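Long-range contacts in TipC2 (Streptococcus intermedius B196, PDB 6DHX), which probably protects its producer as an immunity protein (antitoxin) that recognises an antibacterial toxin exported by the type VII secretion system: residues A[18-23]-A[184-189]; A[71-76]-A[94-99]; A[86-91]-A[111-116]; A[101-106]-A[122-127]. One frame throughout, in Å; residues are numbered along the deposited sequence.

Interaction 1: residues A[18-23]-A[184-189]; sequences PKNIFD and GQVTVK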
loop_
_atom_site.group_PDB
_atom_site.type_symbol
_atom_site.label_atom_id
_atom_site.label_comp_id
_atom_site.label_asym_id
_atom_site.label_seq_id
_atom_site.Cartn_x
_atom_site.Cartn_y
_atom_site.Cartn_z
ATOM N N PRO A 18 -12.132 -13.074 7.990
ATOM C CA PRO A 18 -11.118 -12.041 8.229
ATOM C C PRO A 18 -11.034 -11.654 9.695
ATOM O O PRO A 18 -12.041 -11.559 10.395
ATOM C CB PRO A 18 -11.607 -10.854 7.389
ATOM C CG PRO A 18 -12.502 -11.530 6.317
ATOM C CD PRO A 18 -13.149 -12.649 7.009
ATOM N N LYS A 19 -9.798 -11.440 10.157
ATOM C CA LYS A 19 -9.554 -11.022 11.542
ATOM C C LYS A 19 -9.234 -9.531 11.642
ATOM O O LYS A 19 -9.228 -8.971 12.764
ATOM C CB LYS A 19 -8.409 -11.857 12.172
ATOM C CG LYS A 19 -8.756 -13.337 12.456
ATOM C CD LYS A 19 -7.825 -13.940 13.519
ATOM C CE LYS A 19 -8.016 -15.451 13.699
ATOM N NZ LYS A 19 -7.356 -15.953 14.996
ATOM N N ASN A 20 -9.019 -8.882 10.514
ATOM C CA ASN A 20 -8.728 -7.460 10.443
ATOM C C ASN A 20 -9.056 -6.960 9.036
ATOM O O ASN A 20 -9.368 -7.738 8.121
ATOM C CB ASN A 20 -7.245 -7.195 10.784
ATOM C CG ASN A 20 -6.335 -7.952 9.864
ATOM O OD1 ASN A 20 -6.336 -7.689 8.661
ATOM N ND2 ASN A 20 -5.581 -8.924 10.411
ATOM N N ILE A 21 -8.924 -5.640 8.851
ATOM C CA ILE A 21 -9.357 -5.029 7.608
ATOM C C ILE A 21 -8.490 -5.462 6.441
ATOM O O ILE A 21 -8.974 -5.507 5.297
ATOM C CB ILE A 21 -9.378 -3.486 7.744
ATOM C CG1 ILE A 21 -10.094 -2.865 6.555
ATOM C CG2 ILE A 21 -7.915 -2.922 7.919
ATOM C CD1 ILE A 21 -10.530 -1.392 6.821
ATOM N N PHE A 22 -7.223 -5.808 6.683
ATOM C CA PHE A 22 -6.352 -6.237 5.593
ATOM C C PHE A 22 -6.720 -7.647 5.135
ATOM O O PHE A 22 -6.703 -7.924 3.936
ATOM C CB PHE A 22 -4.871 -6.168 6.025
ATOM C CG PHE A 22 -4.517 -4.780 6.540
ATOM C CD1 PHE A 22 -4.421 -3.712 5.634
ATOM C CD2 PHE A 22 -4.441 -4.533 7.887
ATOM C CE1 PHE A 22 -4.212 -2.401 6.086
ATOM C CE2 PHE A 22 -4.230 -3.205 8.364
ATOM C CZ PHE A 22 -4.116 -2.152 7.446
ATOM N N ASP A 23 -7.035 -8.546 6.075
ATOM C CA ASP A 23 -7.606 -9.845 5.686
ATOM C C ASP A 23 -8.854 -9.644 4.833
ATOM O O ASP A 23 -9.124 -10.409 3.905
ATOM C CB ASP A 23 -8.046 -10.671 6.902
ATOM C CG ASP A 23 -6.906 -11.291 7.684
ATOM O OD1 ASP A 23 -5.788 -11.518 7.171
ATOM O OD2 ASP A 23 -7.165 -11.609 8.883
ATOM N N GLY A 184 -8.825 -4.055 13.647
ATOM C CA GLY A 184 -9.029 -5.427 14.078
ATOM C C GLY A 184 -7.763 -6.036 14.649
ATOM O O GLY A 184 -6.905 -5.320 15.169
ATOM N N GLN A 185 -7.645 -7.357 14.562
ATOM C CA GLN A 185 -6.572 -8.112 15.206
ATOM C C GLN A 185 -5.417 -8.187 14.224
ATOM O O GLN A 185 -5.441 -8.995 13.290
ATOM C CB GLN A 185 -7.063 -9.509 15.586
ATOM C CG GLN A 185 -7.824 -9.542 16.892
ATOM C CD GLN A 185 -8.159 -10.974 17.342
ATOM O OE1 GLN A 185 -8.528 -11.815 16.532
ATOM N NE2 GLN A 185 -8.024 -11.243 18.643
ATOM N N VAL A 186 -4.411 -7.344 14.417
ATOM C CA VAL A 186 -3.286 -7.268 13.473
ATOM C C VAL A 186 -2.091 -6.714 14.236
ATOM O O VAL A 186 -2.231 -5.781 15.026
ATOM C CB VAL A 186 -3.610 -6.391 12.239
ATOM C CG1 VAL A 186 -4.101 -5.006 12.654
ATOM C CG2 VAL A 186 -2.352 -6.217 11.352
ATOM N N THR A 187 -0.921 -7.300 14.008
ATOM C CA THR A 187 0.301 -6.801 14.626
ATOM C C THR A 187 0.853 -5.708 13.723
ATOM O O THR A 187 1.008 -5.922 12.519
ATOM C CB THR A 187 1.318 -7.924 14.818
ATOM O OG1 THR A 187 0.823 -8.888 15.789
ATOM C CG2 THR A 187 2.658 -7.321 15.337
ATOM N N VAL A 188 1.109 -4.513 14.270
ATOM C CA VAL A 188 1.556 -3.394 13.427
ATOM C C VAL A 188 2.991 -3.050 13.809
ATOM O O VAL A 188 3.295 -2.825 14.995
ATOM C CB VAL A 188 0.630 -2.168 13.543
ATOM C CG1 VAL A 188 1.217 -0.982 12.728
ATOM C CG2 VAL A 188 -0.734 -2.485 13.005
ATOM N N LYS A 189 3.883 -3.072 12.822
ATOM C CA LYS A 189 5.300 -2.771 13.044
ATOM C C LYS A 189 5.670 -1.587 12.168
ATOM O O LYS A 189 5.431 -1.609 10.966
ATOM C CB LYS A 189 6.178 -3.968 12.716
ATOM C CG LYS A 189 5.878 -5.164 13.595
ATOM C CD LYS A 189 6.836 -6.316 13.339
ATOM C CE LYS A 189 6.469 -7.524 14.203
ATOM N NZ LYS A 189 7.303 -8.716 13.875
#

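Interaction 2: residues A[71-76]-A[94-99]; sequences TGNYTK and FEKEIG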
loop_
_atom_site.group_PDB
_atom_site.type_symbol
_atom_site.label_atom_id
_atom_site.label_comp_id
_atom_site.label_asym_id
_atom_site.label_seq_id
_atom_site.Cartn_x
_atom_site.Cartn_y
_atom_site.Cartn_z
ATOM N N THR A 71 -3.836 13.835 -5.027
ATOM C CA THR A 71 -3.846 15.168 -4.438
ATOM C C THR A 71 -2.425 15.721 -4.338
ATOM O O THR A 71 -1.465 14.969 -4.133
ATOM C CB THR A 71 -4.495 15.120 -3.038
ATOM O OG1 THR A 71 -3.786 15.971 -2.132
ATOM C CG2 THR A 71 -4.482 13.680 -2.467
ATOM N N GLY A 72 -2.297 17.041 -4.507
ATOM C CA GLY A 72 -1.075 17.749 -4.166
ATOM C C GLY A 72 0.196 17.141 -4.725
ATOM O O GLY A 72 0.322 16.995 -5.943
ATOM N N ASN A 73 1.143 16.771 -3.861
ATOM C CA ASN A 73 2.421 16.254 -4.334
ATOM C C ASN A 73 2.442 14.732 -4.467
ATOM O O ASN A 73 3.516 14.164 -4.724
ATOM C CB ASN A 73 3.564 16.695 -3.408
ATOM C CG ASN A 73 3.904 18.169 -3.558
ATOM O OD1 ASN A 73 3.970 18.907 -2.573
ATOM N ND2 ASN A 73 4.122 18.602 -4.795
ATOM N N TYR A 74 1.310 14.053 -4.289
ATOM C CA TYR A 74 1.322 12.590 -4.343
ATOM C C TYR A 74 1.331 12.129 -5.792
ATOM O O TYR A 74 0.485 12.536 -6.598
ATOM C CB TYR A 74 0.127 12.003 -3.586
ATOM C CG TYR A 74 0.203 12.299 -2.103
ATOM C CD1 TYR A 74 0.929 11.475 -1.238
ATOM C CD2 TYR A 74 -0.415 13.424 -1.567
ATOM C CE1 TYR A 74 1.018 11.764 0.128
ATOM C CE2 TYR A 74 -0.338 13.716 -0.212
ATOM C CZ TYR A 74 0.378 12.874 0.637
ATOM O OH TYR A 74 0.479 13.178 1.988
ATOM N N THR A 75 2.288 11.268 -6.120
ATOM C CA THR A 75 2.550 10.870 -7.494
ATOM C C THR A 75 2.018 9.479 -7.815
ATOM O O THR A 75 1.884 9.145 -9.005
ATOM C CB THR A 75 4.062 10.917 -7.780
ATOM O OG1 THR A 75 4.753 10.061 -6.860
ATOM C CG2 THR A 75 4.581 12.326 -7.608
ATOM N N LYS A 76 1.758 8.660 -6.795
ATOM C CA LYS A 76 1.335 7.282 -7.012
ATOM C C LYS A 76 0.700 6.748 -5.739
ATOM O O LYS A 76 1.209 6.974 -4.638
ATOM C CB LYS A 76 2.524 6.388 -7.405
ATOM C CG LYS A 76 2.129 4.984 -7.799
ATOM C CD LYS A 76 3.318 4.267 -8.467
ATOM C CE LYS A 76 2.867 2.937 -9.020
ATOM N NZ LYS A 76 4.004 2.205 -9.714
ATOM N N PHE A 94 2.516 4.283 -1.404
ATOM C CA PHE A 94 2.282 5.544 -2.064
ATOM C C PHE A 94 3.573 6.325 -2.064
ATOM O O PHE A 94 4.515 6.025 -1.310
ATOM C CB PHE A 94 1.159 6.350 -1.403
ATOM C CG PHE A 94 1.416 6.723 0.065
ATOM C CD1 PHE A 94 1.045 5.854 1.092
ATOM C CD2 PHE A 94 1.968 7.960 0.398
ATOM C CE1 PHE A 94 1.235 6.199 2.443
ATOM C CE2 PHE A 94 2.171 8.303 1.737
ATOM C CZ PHE A 94 1.775 7.439 2.768
ATOM N N GLU A 95 3.621 7.300 -2.963
ATOM C CA GLU A 95 4.831 8.081 -3.217
ATOM C C GLU A 95 4.472 9.552 -3.329
ATOM O O GLU A 95 3.398 9.915 -3.829
ATOM C CB GLU A 95 5.566 7.625 -4.511
ATOM C CG GLU A 95 5.897 6.115 -4.588
ATOM C CD GLU A 95 6.808 5.759 -5.774
ATOM O OE1 GLU A 95 7.045 6.626 -6.642
ATOM O OE2 GLU A 95 7.275 4.595 -5.839
ATOM N N LYS A 96 5.376 10.395 -2.841
ATOM C CA LYS A 96 5.190 11.835 -2.765
ATOM C C LYS A 96 6.509 12.505 -3.093
ATOM O O LYS A 96 7.578 12.067 -2.641
ATOM C CB LYS A 96 4.728 12.258 -1.364
ATOM C CG LYS A 96 4.236 13.704 -1.264
ATOM C CD LYS A 96 3.957 14.081 0.179
ATOM C CE LYS A 96 5.140 14.830 0.780
ATOM N NZ LYS A 96 5.463 16.081 0.030
ATOM N N GLU A 97 6.452 13.566 -3.879
ATOM C CA GLU A 97 7.679 14.302 -4.117
ATOM C C GLU A 97 8.063 15.051 -2.836
ATOM O O GLU A 97 7.200 15.630 -2.168
ATOM C CB GLU A 97 7.499 15.262 -5.294
ATOM C CG GLU A 97 8.821 15.846 -5.767
ATOM C CD GLU A 97 8.650 17.087 -6.638
ATOM O OE1 GLU A 97 7.542 17.680 -6.628
ATOM O OE2 GLU A 97 9.634 17.474 -7.314
ATOM N N ILE A 98 9.341 14.997 -2.453
ATOM C CA ILE A 98 9.817 15.719 -1.271
ATOM C C ILE A 98 10.879 16.746 -1.588
ATOM O O ILE A 98 11.139 17.630 -0.750
ATOM C CB ILE A 98 10.320 14.757 -0.175
ATOM C CG1 ILE A 98 11.582 14.015 -0.630
ATOM C CG2 ILE A 98 9.203 13.781 0.197
ATOM C CD1 ILE A 98 12.221 13.238 0.490
ATOM N N GLY A 99 11.476 16.693 -2.765
ATOM C CA GLY A 99 12.410 17.694 -3.191
ATOM C C GLY A 99 12.644 17.505 -4.667
ATOM O O GLY A 99 12.054 16.616 -5.288
HETATM O O HOH W 1 5.389 7.899 -8.638
#

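Interaction 3: residues A[86-91]-A[111-116]; sequences KNNNIL and TRQDRT. With SO4 (sulfate ion), chain D.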
loop_
_atom_site.group_PDB
_atom_site.type_symbol
_atom_site.label_atom_id
_atom_site.label_comp_id
_atom_site.label_asym_id
_atom_site.label_seq_id
_atom_site.Cartn_x
_atom_site.Cartn_y
_atom_site.Cartn_z
ATOM N N LYS A 86 5.019 -17.866 -0.933
ATOM C CA LYS A 86 4.985 -18.354 0.449
ATOM C C LYS A 86 4.710 -17.221 1.421
ATOM O O LYS A 86 4.022 -17.416 2.428
ATOM C CB LYS A 86 6.299 -19.042 0.804
ATOM C CG LYS A 86 6.467 -20.394 0.137
ATOM C CD LYS A 86 7.835 -20.982 0.512
ATOM C CE LYS A 86 8.047 -22.318 -0.182
ATOM N NZ LYS A 86 9.421 -22.841 0.081
ATOM N N ASN A 87 5.235 -16.037 1.140
ATOM C CA ASN A 87 4.985 -14.859 1.981
ATOM C C ASN A 87 3.863 -14.012 1.375
ATOM O O ASN A 87 4.011 -12.829 0.964
ATOM C CB ASN A 87 6.283 -14.053 2.152
ATOM C CG ASN A 87 6.208 -13.101 3.342
ATOM O OD1 ASN A 87 5.414 -13.309 4.267
ATOM N ND2 ASN A 87 6.997 -12.039 3.303
ATOM N N ASN A 88 2.683 -14.616 1.297
ATOM C CA ASN A 88 1.634 -13.968 0.537
ATOM C C ASN A 88 1.093 -12.769 1.319
ATOM O O ASN A 88 1.206 -12.709 2.537
ATOM C CB ASN A 88 0.537 -14.973 0.204
ATOM C CG ASN A 88 -0.099 -15.608 1.458
ATOM O OD1 ASN A 88 0.590 -15.991 2.412
ATOM N ND2 ASN A 88 -1.431 -15.753 1.429
ATOM N N ASN A 89 0.580 -11.767 0.601
ATOM C CA ASN A 89 0.462 -10.454 1.241
ATOM C C ASN A 89 -0.370 -9.520 0.366
ATOM O O ASN A 89 -0.610 -9.788 -0.811
ATOM C CB ASN A 89 1.866 -9.825 1.505
ATOM C CG ASN A 89 2.618 -9.443 0.212
ATOM O OD1 ASN A 89 2.394 -8.362 -0.337
ATOM N ND2 ASN A 89 3.524 -10.343 -0.270
ATOM N N ILE A 90 -0.806 -8.412 0.972
ATOM C CA ILE A 90 -1.238 -7.218 0.241
ATOM C C ILE A 90 -0.218 -6.146 0.539
ATOM O O ILE A 90 0.263 -6.034 1.676
ATOM C CB ILE A 90 -2.604 -6.690 0.697
ATOM C CG1 ILE A 90 -3.627 -7.757 0.825
ATOM C CG2 ILE A 90 -3.038 -5.501 -0.103
ATOM C CD1 ILE A 90 -4.166 -7.613 2.233
ATOM N N LEU A 91 0.111 -5.353 -0.470
ATOM C CA LEU A 91 1.051 -4.239 -0.293
ATOM C C LEU A 91 0.318 -2.977 -0.715
ATOM O O LEU A 91 -0.112 -2.878 -1.872
ATOM C CB LEU A 91 2.293 -4.438 -1.150
ATOM C CG LEU A 91 3.117 -3.144 -1.268
ATOM C CD1 LEU A 91 3.830 -2.854 0.102
ATOM C CD2 LEU A 91 4.119 -3.316 -2.367
ATOM N N THR A 111 1.345 -9.135 5.769
ATOM C CA THR A 111 1.710 -10.512 5.489
ATOM C C THR A 111 0.653 -11.413 6.124
ATOM O O THR A 111 0.339 -11.268 7.310
ATOM C CB THR A 111 3.122 -10.847 5.991
ATOM O OG1 THR A 111 3.422 -10.172 7.248
ATOM C CG2 THR A 111 4.138 -10.341 4.935
ATOM N N ARG A 112 0.056 -12.270 5.302
ATOM C CA ARG A 112 -1.070 -13.100 5.736
ATOM C C ARG A 112 -0.669 -14.094 6.806
ATOM O O ARG A 112 -1.448 -14.366 7.731
ATOM C CB ARG A 112 -1.639 -13.871 4.529
ATOM C CG ARG A 112 -2.469 -12.924 3.628
ATOM C CD ARG A 112 -3.914 -12.858 4.137
ATOM N NE ARG A 112 -4.640 -14.117 3.933
ATOM C CZ ARG A 112 -5.895 -14.314 4.325
ATOM N NH1 ARG A 112 -6.533 -13.338 4.995
ATOM N NH2 ARG A 112 -6.511 -15.502 4.018
ATOM N N GLN A 113 0.505 -14.696 6.674
ATOM C CA GLN A 113 0.811 -15.847 7.519
ATOM C C GLN A 113 1.082 -15.482 8.980
ATOM O O GLN A 113 0.967 -16.370 9.832
ATOM C CB GLN A 113 1.984 -16.674 6.974
ATOM C CG GLN A 113 1.675 -17.283 5.549
ATOM C CD GLN A 113 0.302 -17.954 5.489
ATOM O OE1 GLN A 113 0.008 -18.826 6.281
ATOM N NE2 GLN A 113 -0.549 -17.494 4.598
ATOM N N ASP A 114 1.393 -14.221 9.290
ATOM C CA ASP A 114 1.641 -13.806 10.664
ATOM C C ASP A 114 0.766 -12.612 11.020
ATOM O O ASP A 114 1.004 -11.955 12.060
ATOM C CB ASP A 114 3.132 -13.505 10.877
ATOM C CG ASP A 114 3.644 -12.409 9.946
ATOM O OD1 ASP A 114 2.836 -11.824 9.190
ATOM O OD2 ASP A 114 4.866 -12.138 9.987
ATOM N N ARG A 115 -0.255 -12.329 10.190
ATOM C CA ARG A 115 -1.198 -11.228 10.391
ATOM C C ARG A 115 -0.482 -9.962 10.845
ATOM O O ARG A 115 -0.791 -9.377 11.883
ATOM C CB ARG A 115 -2.294 -11.638 11.397
ATOM C CG ARG A 115 -3.218 -12.747 10.791
ATOM C CD ARG A 115 -4.508 -13.012 11.621
ATOM N NE ARG A 115 -5.120 -14.368 11.340
ATOM C CZ ARG A 115 -5.886 -14.676 10.280
ATOM N NH1 ARG A 115 -6.377 -15.903 10.155
ATOM N NH2 ARG A 115 -6.171 -13.782 9.327
ATOM N N THR A 116 0.533 -9.562 10.084
ATOM C CA THR A 116 1.378 -8.444 10.504
ATOM C C THR A 116 1.385 -7.390 9.411
ATOM O O THR A 116 1.555 -7.724 8.232
ATOM C CB THR A 116 2.814 -8.936 10.789
ATOM O OG1 THR A 116 2.809 -9.823 11.929
ATOM C CG2 THR A 116 3.742 -7.731 11.122
HETATM S S SO4 D . -3.957 -17.839 3.089
HETATM O O1 SO4 D . -3.260 -16.582 3.293
HETATM O O2 SO4 D . -4.163 -18.525 4.340
HETATM O O3 SO4 D . -3.173 -18.635 2.159
HETATM O O4 SO4 D . -5.256 -17.555 2.598
HETATM O O HOH W 2 2.524 -14.162 4.585
#

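Interaction 4: residues A[101-106]-A[122-127]; sequences NVRVRI and KIALEK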
loop_
_atom_site.group_PDB
_atom_site.type_symbol
_atom_site.label_atom_id
_atom_site.label_comp_id
_atom_site.label_asym_id
_atom_site.label_seq_id
_atom_site.Cartn_x
_atom_site.Cartn_y
_atom_site.Cartn_z
ATOM N N ASN A 101 13.668 16.057 -7.871
ATOM C CA ASN A 101 14.111 14.726 -8.308
ATOM C C ASN A 101 14.173 13.711 -7.164
ATOM O O ASN A 101 14.898 12.721 -7.248
ATOM C CB ASN A 101 15.464 14.802 -9.017
ATOM C CG ASN A 101 15.449 15.775 -10.177
ATOM O OD1 ASN A 101 14.738 15.567 -11.161
ATOM N ND2 ASN A 101 16.231 16.845 -10.069
ATOM N N VAL A 102 13.410 13.899 -6.096
ATOM C CA VAL A 102 13.452 12.957 -4.973
ATOM C C VAL A 102 12.031 12.717 -4.491
ATOM O O VAL A 102 11.290 13.677 -4.267
ATOM C CB VAL A 102 14.334 13.463 -3.809
ATOM C CG1 VAL A 102 14.325 12.439 -2.660
ATOM C CG2 VAL A 102 15.792 13.738 -4.280
ATOM N N ARG A 103 11.645 11.440 -4.338
ATOM C CA ARG A 103 10.333 11.071 -3.811
ATOM C C ARG A 103 10.518 10.164 -2.612
ATOM O O ARG A 103 11.468 9.371 -2.553
ATOM C CB ARG A 103 9.442 10.339 -4.863
ATOM C CG ARG A 103 9.348 11.097 -6.232
ATOM C CD ARG A 103 8.235 10.474 -7.094
ATOM N NE ARG A 103 8.364 9.021 -7.284
ATOM C CZ ARG A 103 9.166 8.462 -8.198
ATOM N NH1 ARG A 103 9.917 9.233 -8.977
ATOM N NH2 ARG A 103 9.220 7.136 -8.324
ATOM N N VAL A 104 9.626 10.287 -1.653
ATOM C CA VAL A 104 9.525 9.315 -0.579
ATOM C C VAL A 104 8.470 8.284 -0.958
ATOM O O VAL A 104 7.483 8.585 -1.631
ATOM C CB VAL A 104 9.189 10.013 0.752
ATOM C CG1 VAL A 104 7.732 10.553 0.722
ATOM C CG2 VAL A 104 9.401 9.103 1.917
ATOM N N ARG A 105 8.718 7.041 -0.589
ATOM C CA ARG A 105 7.776 5.959 -0.839
ATOM C C ARG A 105 7.445 5.360 0.504
ATOM O O ARG A 105 8.347 4.913 1.214
ATOM C CB ARG A 105 8.383 4.891 -1.731
ATOM C CG ARG A 105 9.256 5.398 -2.842
ATOM C CD ARG A 105 10.001 4.205 -3.463
ATOM N NE ARG A 105 9.217 3.483 -4.479
ATOM C CZ ARG A 105 8.306 2.533 -4.255
ATOM N NH1 ARG A 105 7.691 1.961 -5.288
ATOM N NH2 ARG A 105 7.974 2.183 -3.025
ATOM N N ILE A 106 6.171 5.336 0.867
ATOM C CA ILE A 106 5.793 4.713 2.121
ATOM C C ILE A 106 5.094 3.407 1.765
ATOM O O ILE A 106 4.134 3.393 0.978
ATOM C CB ILE A 106 4.941 5.666 2.984
ATOM C CG1 ILE A 106 5.850 6.832 3.423
ATOM C CG2 ILE A 106 4.441 4.996 4.230
ATOM C CD1 ILE A 106 5.109 7.977 4.144
ATOM N N LYS A 122 11.043 4.238 1.921
ATOM C CA LYS A 122 12.070 4.152 0.897
ATOM C C LYS A 122 12.168 5.498 0.187
ATOM O O LYS A 122 11.311 6.384 0.340
ATOM C CB LYS A 122 11.728 3.038 -0.118
ATOM C CG LYS A 122 11.595 1.624 0.477
ATOM C CD LYS A 122 11.169 0.643 -0.634
ATOM C CE LYS A 122 10.792 -0.761 -0.110
ATOM N NZ LYS A 122 10.925 -0.844 1.351
ATOM N N ILE A 123 13.214 5.645 -0.622
ATOM C CA ILE A 123 13.458 6.846 -1.395
ATOM C C ILE A 123 13.557 6.461 -2.865
ATOM O O ILE A 123 14.079 5.395 -3.202
ATOM C CB ILE A 123 14.757 7.552 -0.919
ATOM C CG1 ILE A 123 14.569 8.085 0.513
ATOM C CG2 ILE A 123 15.156 8.618 -1.868
ATOM C CD1 ILE A 123 13.602 9.309 0.602
ATOM N N ALA A 124 13.036 7.314 -3.740
ATOM C CA ALA A 124 13.279 7.218 -5.176
ATOM C C ALA A 124 14.004 8.470 -5.650
ATOM O O ALA A 124 13.573 9.590 -5.352
ATOM C CB ALA A 124 11.957 7.051 -5.953
ATOM N N LEU A 125 15.114 8.276 -6.370
ATOM C CA LEU A 125 15.854 9.359 -7.010
ATOM C C LEU A 125 15.542 9.362 -8.493
ATOM O O LEU A 125 15.692 8.335 -9.158
ATOM C CB LEU A 125 17.358 9.196 -6.820
ATOM C CG LEU A 125 17.861 9.152 -5.393
ATOM C CD1 LEU A 125 19.401 9.160 -5.406
ATOM C CD2 LEU A 125 17.306 10.337 -4.626
ATOM N N GLU A 126 15.112 10.505 -9.009
ATOM C CA GLU A 126 14.753 10.594 -10.417
ATOM C C GLU A 126 15.952 11.105 -11.192
ATOM O O GLU A 126 16.388 12.242 -10.985
ATOM C CB GLU A 126 13.567 11.521 -10.626
ATOM C CG GLU A 126 12.357 11.135 -9.836
ATOM C CD GLU A 126 11.342 12.260 -9.830
ATOM O OE1 GLU A 126 11.652 13.328 -10.403
ATOM O OE2 GLU A 126 10.245 12.073 -9.266
ATOM N N LYS A 127 16.491 10.270 -12.065
ATOM C CA LYS A 127 17.626 10.635 -12.907
ATOM C C LYS A 127 17.158 10.634 -14.361
ATOM O O LYS A 127 17.530 9.765 -15.158
ATOM C CB LYS A 127 18.803 9.683 -12.671
#

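Interaction 1: residues A[18-23]-A[184-189]
K19 and N20 each make one hydrogen bond to Q185, equal in length and straightness. Q185 N gives its hydrogen to K19 O at 2.9 Å, and N20 ND2 gives one to Q185 O, also at 2.9 Å, both with angles of 165° at the hydrogen. The second lies close to the amide plane of N20 but arrives above the carbonyl plane of Q185; ND2 also bonds Y110 OH. The first bond, a backbone bond between I21 and Y183 on the other side, and the 4.2 Å between N20 CA and G184 CA mark a single backbone bridge.

N20 stands at the N-cap of helix 21-32, where its OD1 accepts from D23 N at 2.8 Å and, weakly, from F22 N. CG sits between the backbone N and the carbonyl carbon (chi1 58°), which lets OD1 fold back over the first helical turn while ND2 faces Q185. D23 OD2 accepts instead from K19 N at 2.9 Å, one residue before the cap.

Packing is lighter. V186 CB lies 3.7 Å from N20 ND2, and V186 CG2 comes obliquely to the F22 ring, 4.4 Å from CD2.

Beyond the pair, D23 forms a salt bridge with R112, and both F22 and V186 lean on L117. The contact thus joins the start of helix 21-32 to the approach of strand 187-190, which runs parallel to strand 116-127.

Interaction 2: residues A[71-76]-A[94-99]
Backbone bonds set the pairing of Y74 with K96 and of K76 with E95. E97 N reaches N73 O at 3.1 Å, T75 N reaches E95 O at 2.9 Å, and E95 N reaches K76 O at 3.0 Å. The register moves by one residue between the two pairs, the evidence for a beta bulge at T75.

Aromatic and aliphatic packing fills the side bearing Y74 and K96. K96 lays its CD over one face of the Y74 ring, 4.0 Å from the centroid and 25° off the normal, a CH-pi contact displaced toward the rim. With CG anti to the backbone N (chi1 -168°), the lysine chain runs out past the ring before bending back, and NZ bonds to E97 O. F94 CD2 meets the edge of the same tyrosine ring, 3.9 Å from Y74 CE1, the two aromatic side chains lying alongside and pointing the same way.

Water and charge occupy the side of E95. One water donates to E95 OE1 at 2.9 Å and also bonds T75 OG1, linking the bulged residue to the carboxylate. E95 has firmer partners in R103 and R105, which probably favour its ionised form, while Y74 OH bonds H157 of helix 151-173.

Type II' turn 71-74 leads into the pairing, and these features are those of the open end of a beta hairpin, strands 74-82 and 89-99, interrupted by a bulge.

Interaction 3: residues A[86-91]-A[111-116]
N88 ND2 and sulfate atom O4 both lie at the edge of the R112 guanidinium, near its plane, and R112 NH2 bonds O4 at 2.8 Å. R112 NE turns to a second oxygen, O1, which N88 ND2 also grips at 2.7 Å, so the asparagine and the arginine share one sulfate oxygen; ND2 bonds Y26 OH as well. The ion probably came from the crystallisation liquor. Bends at chi2 (-87°) and chi3 of R112 curl the chain round so that both nitrogens face it.

The amides of N88 and Q113 are nearly coplanar, 23° apart. Q113 NE2 donates to N88 OD1 at 2.9 Å, in the carbonyl plane and on a lone pair.

The backbones meet at N89 and T111, an antiparallel non-hydrogen-bonded pair, and R112 N closes on N88 O at 3.0 Å with an almost straight 173° at the hydrogen. Here the N-terminal start of strand 89-99 adjoins the turn between strands 102-111 and 116-127, where R115 and T116 oppose T111 in a G1 beta bulge.

A water accepts from Q113 N and lies within donating distance of N87 OD1 and N88 O. T111 CG2 packs 3.3 Å from N87 OD1. R112 NH1, on the helix 21-32 side, bonds Q27.

Interaction 4: residues A[101-106]-A[122-127]
E126 N reaches N101 O at 2.8 Å, almost straight at 176°, the first of the backbone bonds that fix the antiparallel register. R103 and A124 exchange a pair, A124 N to R103 O at 2.8 Å and R103 N to A124 O at 2.9 Å; R105 and K122 do likewise.

E126 OE2 takes R103 NH1 at 2.9 Å in a salt bridge, the donor lying in the guanidinium plane and meeting the carboxylate on its anti side. The two flat groups are turned 32° apart. A bend at chi3 (-54°) swings the guanidinium back over segment 122-127, where A124 CB sits against one of its faces, 3.6 Å from NH2. A salt bridge from NH2 to D131, besides that to E95, completes three carboxylates that satisfy the buried guanidinium and fix its orientation.

The side of V102 and V104 is apolar. V102 CG2 touches L125 CD2 at 3.7 Å, these side chains lying alongside each other, while V102 CG1 meets I123 CG2 at 4.0 Å.

Helix 137-146 covers the apolar side, Y143 touching V102, I123 and L125. On the side of the arginines, Y133 of strand 130-134 packs against R103, R105 and A124, while strand 89-99 flanks strand 102-111 along its other edge.

Overall arrangement
All four contacts belong to one mixed sheet or its margins. Interactions 2 and 4 lie side by side, centres about 9 Å apart, and meet through the salt bridges from E95 to R103 and R105; interaction 4 is mostly buried and combines regular strand pairing with an apolar side, whereas interaction 2 is partly buried and bulged. Interactions 1 and 3, centres about 10 Å apart, lie on the other side of the chain's centre from interaction 2, with D23 bridging to R112. There capping and amide bonds outweigh strand pairing, and interaction 3 is the surface contact. Strand 89-99 serves interactions 2 and 3, while interaction 1 closes the loop containing the rest.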